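Local coordinates for protein complement factor MASP-3 (Homo sapiens, PDB 3DEM) that belongs to the complement serine proteases and, through its CUB1-EGF-CUB2 region, interacts with mannan-binding lectin and ficolins in innate immune recognition, at residues T161-T172 with P188-L199; P224-V232 with S253-D263. All blocks are in the same frame, centred on the assembly; numbering follows the deposited sequence.

Contact 1: residues T161-T172 with P188-L199; sequences TCRVECSDNLFT and PKSSECLYTIEL
Cys-166 and Cys-193 are joined by a disulfide whose SG-SG torsion is -83°, fastening the chain leaving the EGF module to the edge strand of the second CUB domain. Alongside it, Ser-167 OG accepts a bond from Leu-194 N at 2.9 Å. Asn-169 then stands in for a backbone partner with both ends of its amide: OD1 accepts Thr-196 N at 3.0 Å, approached in the carbonyl plane, while ND2 gives a bent bond of 2.9 Å to Leu-194 O. With CG held between its own N and carbonyl carbon (chi1 61°), this amide is brought onto the strand, its plane turned 16° from that of the Tyr-195 ring. True backbone pairing appears at Phe-171, whose N binds Thr-196 O at 2.8 Å and whose O receives Glu-198 N at 2.9 Å. Toward the EGF end, both Val-164 methyls rest against Pro-188, Val-164 CG1 lying 3.6 Å from Pro-188 CG, and Ser-191 OG accepts Val-164 N while donating to Lys-189 O. Strand 192-198 has strand 255-261 as its sheet neighbour; Phe-171 and Ile-197 pack on Ile-178 and Tyr-275 of strands 175-179 and 272-277.

Contact 2: residues P224-V232 with S253-D263; sequences PYDYIKIKV and SHSVLILFHSD. With CA (calcium ion), chain F.
Strands 227-232 and 255-261 run antiparallel, their axes 4.7 Å apart at the closest and their directions 163° apart. Tyr-227, Lys-229 and Lys-231 form hydrogen-bonded pairs with His-261, Leu-259 and Leu-257, each exchanging two backbone bonds; Ile-228 with Phe-260 and Ile-230 with Ile-258 are the non-hydrogen-bonded pairs between them. These isoleucines and Phe-260 share the buried face: the CG2 methyls of Ile-228 and Ile-258 lie side by side, and Ile-230 CG2 reaches Val-256 CG1 at 3.6 Å. Trp-271 and Tyr-187 both meet the Phe-260 ring edge-to-face. On the other face, Tyr-227 CG sits between its own N and carbonyl carbon (chi1 56°), which brings the ring over the His-261 side chain, where His-261 CB makes a CH-pi contact 3.7 Å from the ring centroid. The two rings are nearly parallel but slid apart, with Tyr-227 OH over the imidazole face. Beyond the paired strands, the aspartates grip calcium: Asp-226 chelates it through OD1 and OD2 (2.8 and 2.3 Å), and Asp-263 binds through OD1 at 2.4 Å. Their carboxylate planes stand at 89°. Asp-226 OD1 also accepts Asp-263 N at 2.7 Å, on its syn side but tilted well out of the carboxylate plane. Glu-216, Ser-265 and two waters complete the site. The cation, bridging the two segments just past their paired strands, probably offsets repulsion between the carboxylate oxygens.

From the N terminus, the chain leaves the EGF module through 161-172, turns back through strand 175-179 and then runs along 188-199 in the same direction as 161-172, so contact 1 closes a loop of 15 residues. Contact 2 follows in series, without nesting or crossing: 20 residues, including strand 235-240, separate 224-232 from 253-263. Both contacts contribute to one sheet of the second CUB domain, in which strand 192-198 lies at an edge and strand 255-261 lies between it and 227-232. They meet directly at both ends: Pro-188 O with Ser-262 OG, and Leu-199 N with His-254 O, are probable hydrogen bonds. At the EGF end Lys-189 CB also packs on Asp-263 O, which places the EGF-CUB2 junction beside the calcium site.

Contact 1: residues T161-T172 with P188-L199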
# COMPACT_ATOMS: atom_id res chain seq x y z
N THR A 161 -24.93 4.36 4.80
CA THR A 161 -25.94 4.80 3.84
C THR A 161 -26.10 6.32 3.81
O THR A 161 -25.71 7.02 4.75
CB THR A 161 -27.30 4.11 4.06
OG1 THR A 161 -27.78 4.38 5.38
CG2 THR A 161 -27.16 2.61 3.88
N CYS A 162 -26.66 6.82 2.72
CA CYS A 162 -26.73 8.25 2.46
C CYS A 162 -28.17 8.74 2.37
O CYS A 162 -28.86 8.48 1.38
CB CYS A 162 -25.97 8.55 1.17
SG CYS A 162 -24.21 8.11 1.23
N ARG A 163 -28.61 9.47 3.39
CA ARG A 163 -29.98 9.99 3.45
C ARG A 163 -30.02 11.44 2.98
O ARG A 163 -28.99 12.02 2.66
CB ARG A 163 -30.53 9.88 4.88
CG ARG A 163 -29.85 10.79 5.90
CD ARG A 163 -30.65 10.85 7.20
NE ARG A 163 -30.14 11.88 8.10
CZ ARG A 163 -30.50 13.16 8.06
NH1 ARG A 163 -31.38 13.57 7.15
NH2 ARG A 163 -29.99 14.03 8.92
N VAL A 164 -31.22 12.01 2.93
CA VAL A 164 -31.39 13.41 2.57
C VAL A 164 -32.33 14.09 3.54
O VAL A 164 -33.08 13.44 4.26
CB VAL A 164 -31.99 13.58 1.14
CG1 VAL A 164 -31.04 13.05 0.09
CG2 VAL A 164 -33.36 12.91 1.05
N GLU A 165 -32.29 15.42 3.55
CA GLU A 165 -33.33 16.19 4.20
C GLU A 165 -34.41 16.42 3.15
O GLU A 165 -34.13 16.93 2.07
CB GLU A 165 -32.79 17.51 4.74
CG GLU A 165 -31.99 17.37 6.03
CD GLU A 165 -32.76 16.65 7.15
OE1 GLU A 165 -32.12 16.00 7.99
OE2 GLU A 165 -34.01 16.71 7.18
N CYS A 166 -35.64 16.00 3.45
CA CYS A 166 -36.73 16.08 2.48
C CYS A 166 -38.04 16.53 3.14
O CYS A 166 -39.12 16.10 2.74
CB CYS A 166 -36.91 14.73 1.77
SG CYS A 166 -36.83 13.30 2.90
N SER A 167 -37.93 17.40 4.14
CA SER A 167 -39.10 17.82 4.90
C SER A 167 -39.31 19.33 4.92
O SER A 167 -40.31 19.80 5.45
CB SER A 167 -39.01 17.31 6.34
OG SER A 167 -39.03 15.89 6.36
N ASP A 168 -38.37 20.08 4.35
CA ASP A 168 -38.47 21.54 4.34
C ASP A 168 -39.40 22.02 3.23
O ASP A 168 -38.96 22.65 2.27
CB ASP A 168 -37.09 22.18 4.20
CG ASP A 168 -36.30 22.10 5.49
OD1 ASP A 168 -36.79 21.47 6.45
OD2 ASP A 168 -35.18 22.68 5.55
N ASN A 169 -40.68 21.73 3.38
CA ASN A 169 -41.66 22.08 2.37
C ASN A 169 -43.00 22.48 2.97
O ASN A 169 -43.27 22.22 4.15
CB ASN A 169 -41.85 20.90 1.42
CG ASN A 169 -42.38 19.66 2.13
OD1 ASN A 169 -43.54 19.62 2.54
ND2 ASN A 169 -41.52 18.66 2.29
N LEU A 170 -43.83 23.12 2.16
CA LEU A 170 -45.18 23.48 2.54
C LEU A 170 -45.92 23.87 1.28
O LEU A 170 -45.60 24.89 0.67
CB LEU A 170 -45.19 24.62 3.56
CG LEU A 170 -46.58 25.08 4.05
CD1 LEU A 170 -47.29 23.96 4.78
CD2 LEU A 170 -46.49 26.32 4.92
N PHE A 171 -46.87 23.04 0.88
CA PHE A 171 -47.64 23.28 -0.33
C PHE A 171 -48.95 24.00 0.00
O PHE A 171 -49.79 23.46 0.72
CB PHE A 171 -47.90 21.96 -1.05
CG PHE A 171 -46.64 21.26 -1.49
CD1 PHE A 171 -46.15 21.42 -2.79
CD2 PHE A 171 -45.94 20.44 -0.61
CE1 PHE A 171 -44.99 20.78 -3.20
CE2 PHE A 171 -44.77 19.80 -1.02
CZ PHE A 171 -44.30 19.97 -2.32
N THR A 172 -49.09 25.22 -0.50
CA THR A 172 -50.24 26.05 -0.16
C THR A 172 -51.07 26.45 -1.37
O THR A 172 -52.15 27.01 -1.23
CB THR A 172 -49.80 27.34 0.54
OG1 THR A 172 -48.94 28.09 -0.33
CG2 THR A 172 -49.06 27.03 1.83
N PRO A 188 -33.47 8.13 -1.98
CA PRO A 188 -32.45 7.98 -0.95
C PRO A 188 -32.86 7.00 0.15
O PRO A 188 -34.00 6.99 0.59
CB PRO A 188 -32.33 9.39 -0.37
CG PRO A 188 -32.81 10.28 -1.45
CD PRO A 188 -33.90 9.53 -2.13
N LYS A 189 -31.91 6.17 0.57
CA LYS A 189 -32.11 5.24 1.66
C LYS A 189 -32.16 5.99 2.99
O LYS A 189 -31.77 7.15 3.07
CB LYS A 189 -30.97 4.22 1.70
CG LYS A 189 -30.85 3.37 0.44
CD LYS A 189 -29.64 2.45 0.51
CE LYS A 189 -29.46 1.68 -0.78
NZ LYS A 189 -29.16 2.56 -1.96
N SER A 190 -32.67 5.31 4.02
CA SER A 190 -32.59 5.78 5.40
C SER A 190 -33.13 7.18 5.62
O SER A 190 -32.61 7.93 6.43
CB SER A 190 -31.14 5.71 5.89
OG SER A 190 -30.66 4.39 5.78
N SER A 191 -34.20 7.52 4.90
CA SER A 191 -34.74 8.87 4.95
C SER A 191 -36.15 8.89 5.49
O SER A 191 -36.84 7.86 5.52
CB SER A 191 -34.70 9.51 3.56
OG SER A 191 -33.36 9.67 3.12
N GLU A 192 -36.59 10.08 5.89
CA GLU A 192 -37.87 10.28 6.54
C GLU A 192 -38.42 11.61 6.05
O GLU A 192 -38.09 12.67 6.60
CB GLU A 192 -37.64 10.32 8.04
CG GLU A 192 -38.89 10.38 8.90
CD GLU A 192 -38.55 10.17 10.36
OE1 GLU A 192 -38.90 9.09 10.89
OE2 GLU A 192 -37.90 11.04 10.97
N CYS A 193 -39.25 11.56 5.01
CA CYS A 193 -39.74 12.76 4.35
C CYS A 193 -41.13 13.14 4.82
O CYS A 193 -42.03 12.30 4.85
CB CYS A 193 -39.77 12.55 2.83
SG CYS A 193 -38.21 11.98 2.15
N LEU A 194 -41.29 14.40 5.19
CA LEU A 194 -42.58 14.94 5.61
C LEU A 194 -43.03 16.00 4.60
O LEU A 194 -42.42 17.07 4.52
CB LEU A 194 -42.48 15.57 7.00
CG LEU A 194 -42.03 14.65 8.14
CD1 LEU A 194 -41.68 15.44 9.40
CD2 LEU A 194 -43.08 13.59 8.46
N TYR A 195 -44.07 15.67 3.83
CA TYR A 195 -44.65 16.60 2.88
C TYR A 195 -45.97 17.12 3.42
O TYR A 195 -46.86 16.34 3.79
CB TYR A 195 -44.89 15.92 1.54
CG TYR A 195 -43.67 15.24 0.97
CD1 TYR A 195 -42.75 15.93 0.20
CD2 TYR A 195 -43.45 13.88 1.20
CE1 TYR A 195 -41.63 15.29 -0.33
CE2 TYR A 195 -42.34 13.24 0.68
CZ TYR A 195 -41.44 13.95 -0.08
OH TYR A 195 -40.34 13.30 -0.59
N THR A 196 -46.11 18.44 3.47
CA THR A 196 -47.28 19.05 4.10
C THR A 196 -48.08 19.92 3.14
O THR A 196 -47.56 20.88 2.56
CB THR A 196 -46.86 19.90 5.31
OG1 THR A 196 -46.00 19.11 6.15
CG2 THR A 196 -48.07 20.35 6.11
N ILE A 197 -49.36 19.58 2.98
CA ILE A 197 -50.27 20.38 2.18
C ILE A 197 -51.15 21.15 3.15
O ILE A 197 -51.80 20.55 4.02
CB ILE A 197 -51.13 19.51 1.23
CG1 ILE A 197 -50.23 18.65 0.33
CG2 ILE A 197 -52.06 20.40 0.38
CD1 ILE A 197 -50.98 17.61 -0.47
N GLU A 198 -51.15 22.47 3.04
CA GLU A 198 -51.97 23.32 3.89
C GLU A 198 -52.74 24.32 3.05
O GLU A 198 -52.16 25.26 2.53
CB GLU A 198 -51.10 24.09 4.88
CG GLU A 198 -50.46 23.25 5.95
CD GLU A 198 -51.08 23.46 7.31
OE1 GLU A 198 -52.19 24.07 7.37
OE2 GLU A 198 -50.47 23.03 8.32
N LEU A 199 -54.05 24.11 2.92
CA LEU A 199 -54.90 25.07 2.23
C LEU A 199 -55.78 25.81 3.22
O LEU A 199 -55.85 25.45 4.40
CB LEU A 199 -55.79 24.38 1.20
CG LEU A 199 -55.11 23.36 0.29
CD1 LEU A 199 -56.16 22.67 -0.55
CD2 LEU A 199 -54.05 24.02 -0.59
O HOH W 1 -29.21 6.28 -0.43
O HOH W 2 -34.56 12.25 6.22
O HOH W 3 -36.29 14.78 5.95

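Contact 2: residues P224-V232 with S253-D263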
# COMPACT_ATOMS: atom_id res chain seq x y z
N PRO A 224 -42.93 -3.84 5.19
CA PRO A 224 -41.99 -3.91 6.31
C PRO A 224 -40.74 -3.06 6.13
O PRO A 224 -39.98 -2.88 7.08
CB PRO A 224 -41.61 -5.39 6.35
CG PRO A 224 -41.73 -5.84 4.94
CD PRO A 224 -42.78 -4.98 4.27
N TYR A 225 -40.53 -2.53 4.92
CA TYR A 225 -39.30 -1.83 4.58
C TYR A 225 -39.50 -0.33 4.37
O TYR A 225 -39.06 0.49 5.19
CB TYR A 225 -38.67 -2.45 3.33
CG TYR A 225 -38.47 -3.95 3.40
CD1 TYR A 225 -37.78 -4.53 4.46
CD2 TYR A 225 -38.96 -4.78 2.40
CE1 TYR A 225 -37.59 -5.91 4.52
CE2 TYR A 225 -38.78 -6.16 2.45
CZ TYR A 225 -38.09 -6.71 3.51
OH TYR A 225 -37.92 -8.08 3.57
N ASP A 226 -40.13 0.02 3.26
CA ASP A 226 -40.42 1.40 2.91
C ASP A 226 -41.93 1.59 2.81
O ASP A 226 -42.67 0.62 2.62
CB ASP A 226 -39.79 1.76 1.56
CG ASP A 226 -38.32 1.37 1.47
OD1 ASP A 226 -37.63 1.28 2.51
OD2 ASP A 226 -37.85 1.15 0.33
N TYR A 227 -42.40 2.83 2.93
CA TYR A 227 -43.83 3.07 2.88
C TYR A 227 -44.21 4.54 2.87
O TYR A 227 -43.44 5.42 3.27
CB TYR A 227 -44.53 2.38 4.05
CG TYR A 227 -43.98 2.78 5.40
CD1 TYR A 227 -44.42 3.93 6.04
CD2 TYR A 227 -43.02 2.01 6.05
CE1 TYR A 227 -43.93 4.30 7.27
CE2 TYR A 227 -42.52 2.37 7.29
CZ TYR A 227 -42.98 3.53 7.89
OH TYR A 227 -42.49 3.91 9.13
N ILE A 228 -45.43 4.79 2.39
CA ILE A 228 -46.08 6.07 2.52
C ILE A 228 -47.22 5.92 3.53
O ILE A 228 -47.97 4.94 3.48
CB ILE A 228 -46.71 6.52 1.18
CG1 ILE A 228 -45.64 6.80 0.14
CG2 ILE A 228 -47.59 7.76 1.38
CD1 ILE A 228 -46.20 7.19 -1.22
N LYS A 229 -47.31 6.87 4.44
CA LYS A 229 -48.49 7.04 5.27
C LYS A 229 -49.04 8.43 4.97
O LYS A 229 -48.28 9.37 4.71
CB LYS A 229 -48.13 6.97 6.76
CG LYS A 229 -47.85 5.59 7.30
CD LYS A 229 -47.19 5.70 8.69
CE LYS A 229 -47.06 4.35 9.39
NZ LYS A 229 -46.53 4.50 10.79
N ILE A 230 -50.36 8.55 4.99
CA ILE A 230 -51.00 9.83 4.74
C ILE A 230 -51.96 10.15 5.87
O ILE A 230 -52.97 9.46 6.05
CB ILE A 230 -51.76 9.82 3.41
CG1 ILE A 230 -50.81 9.50 2.25
CG2 ILE A 230 -52.48 11.15 3.21
CD1 ILE A 230 -51.50 9.38 0.90
N LYS A 231 -51.64 11.18 6.64
CA LYS A 231 -52.51 11.59 7.73
C LYS A 231 -53.46 12.71 7.31
O LYS A 231 -53.03 13.79 6.89
CB LYS A 231 -51.72 12.00 8.97
CG LYS A 231 -52.62 12.41 10.13
CD LYS A 231 -51.87 12.51 11.45
CE LYS A 231 -52.84 12.78 12.59
NZ LYS A 231 -52.15 13.05 13.87
N VAL A 232 -54.75 12.43 7.40
CA VAL A 232 -55.78 13.43 7.15
C VAL A 232 -56.76 13.38 8.31
O VAL A 232 -57.28 12.32 8.65
CB VAL A 232 -56.47 13.22 5.78
CG1 VAL A 232 -56.47 11.75 5.39
CG2 VAL A 232 -57.89 13.79 5.78
N SER A 253 -60.55 17.45 3.69
CA SER A 253 -59.64 18.22 4.52
C SER A 253 -58.84 19.23 3.70
O SER A 253 -58.48 18.97 2.56
CB SER A 253 -58.68 17.28 5.24
OG SER A 253 -57.88 17.98 6.18
N HIS A 254 -58.57 20.39 4.31
CA HIS A 254 -57.76 21.40 3.66
C HIS A 254 -56.29 21.19 3.97
O HIS A 254 -55.43 21.89 3.44
CB HIS A 254 -58.18 22.80 4.11
CG HIS A 254 -58.08 23.00 5.59
ND1 HIS A 254 -56.90 23.30 6.22
CD2 HIS A 254 -59.02 22.94 6.56
CE1 HIS A 254 -57.11 23.42 7.51
NE2 HIS A 254 -58.39 23.21 7.75
N SER A 255 -56.00 20.22 4.83
CA SER A 255 -54.62 19.91 5.18
C SER A 255 -54.33 18.42 5.19
O SER A 255 -55.14 17.62 5.67
CB SER A 255 -54.27 20.51 6.53
OG SER A 255 -55.05 19.92 7.54
N VAL A 256 -53.17 18.05 4.68
CA VAL A 256 -52.78 16.66 4.54
C VAL A 256 -51.30 16.50 4.84
O VAL A 256 -50.48 17.34 4.46
CB VAL A 256 -53.05 16.15 3.09
CG1 VAL A 256 -52.53 14.74 2.92
CG2 VAL A 256 -54.54 16.24 2.76
N LEU A 257 -50.95 15.42 5.54
CA LEU A 257 -49.55 15.08 5.74
C LEU A 257 -49.20 13.78 5.04
O LEU A 257 -49.88 12.77 5.21
CB LEU A 257 -49.21 14.98 7.22
CG LEU A 257 -47.81 14.42 7.50
CD1 LEU A 257 -46.72 15.45 7.19
CD2 LEU A 257 -47.69 13.91 8.94
N ILE A 258 -48.14 13.81 4.25
CA ILE A 258 -47.62 12.62 3.61
C ILE A 258 -46.27 12.30 4.24
O ILE A 258 -45.35 13.13 4.23
CB ILE A 258 -47.45 12.81 2.09
CG1 ILE A 258 -48.80 13.16 1.45
CG2 ILE A 258 -46.87 11.56 1.44
CD1 ILE A 258 -48.69 14.07 0.26
N LEU A 259 -46.16 11.11 4.81
CA LEU A 259 -44.91 10.62 5.36
C LEU A 259 -44.36 9.52 4.46
O LEU A 259 -45.05 8.55 4.15
CB LEU A 259 -45.11 10.10 6.79
CG LEU A 259 -43.87 9.53 7.50
CD1 LEU A 259 -43.92 9.74 9.01
CD2 LEU A 259 -43.67 8.05 7.17
N PHE A 260 -43.11 9.70 4.04
CA PHE A 260 -42.42 8.69 3.25
C PHE A 260 -41.20 8.18 3.99
O PHE A 260 -40.27 8.93 4.26
CB PHE A 260 -42.03 9.24 1.87
CG PHE A 260 -41.32 8.24 1.00
CD1 PHE A 260 -41.82 6.95 0.84
CD2 PHE A 260 -40.16 8.59 0.32
CE1 PHE A 260 -41.16 6.02 0.04
CE2 PHE A 260 -39.49 7.67 -0.49
CZ PHE A 260 -40.00 6.38 -0.63
N HIS A 261 -41.21 6.89 4.31
CA HIS A 261 -40.11 6.27 5.05
C HIS A 261 -39.34 5.33 4.13
O HIS A 261 -39.94 4.54 3.41
CB HIS A 261 -40.65 5.49 6.25
CG HIS A 261 -39.59 4.81 7.07
ND1 HIS A 261 -39.18 3.52 6.84
CD2 HIS A 261 -38.88 5.24 8.14
CE1 HIS A 261 -38.24 3.19 7.71
NE2 HIS A 261 -38.04 4.22 8.51
N SER A 262 -38.02 5.44 4.14
CA SER A 262 -37.18 4.49 3.40
C SER A 262 -36.12 3.87 4.31
O SER A 262 -35.51 4.56 5.13
CB SER A 262 -36.54 5.15 2.17
OG SER A 262 -35.56 6.11 2.53
N ASP A 263 -35.89 2.57 4.16
CA ASP A 263 -34.91 1.87 4.98
C ASP A 263 -33.51 1.89 4.37
O ASP A 263 -33.25 2.62 3.41
CB ASP A 263 -35.36 0.44 5.31
CG ASP A 263 -35.28 -0.49 4.11
OD1 ASP A 263 -34.89 -0.05 3.01
OD2 ASP A 263 -35.62 -1.68 4.26
CA CA F . -35.75 0.22 0.77
O HOH W 4 -34.74 2.38 0.95
O HOH W 5 -35.68 0.63 -1.59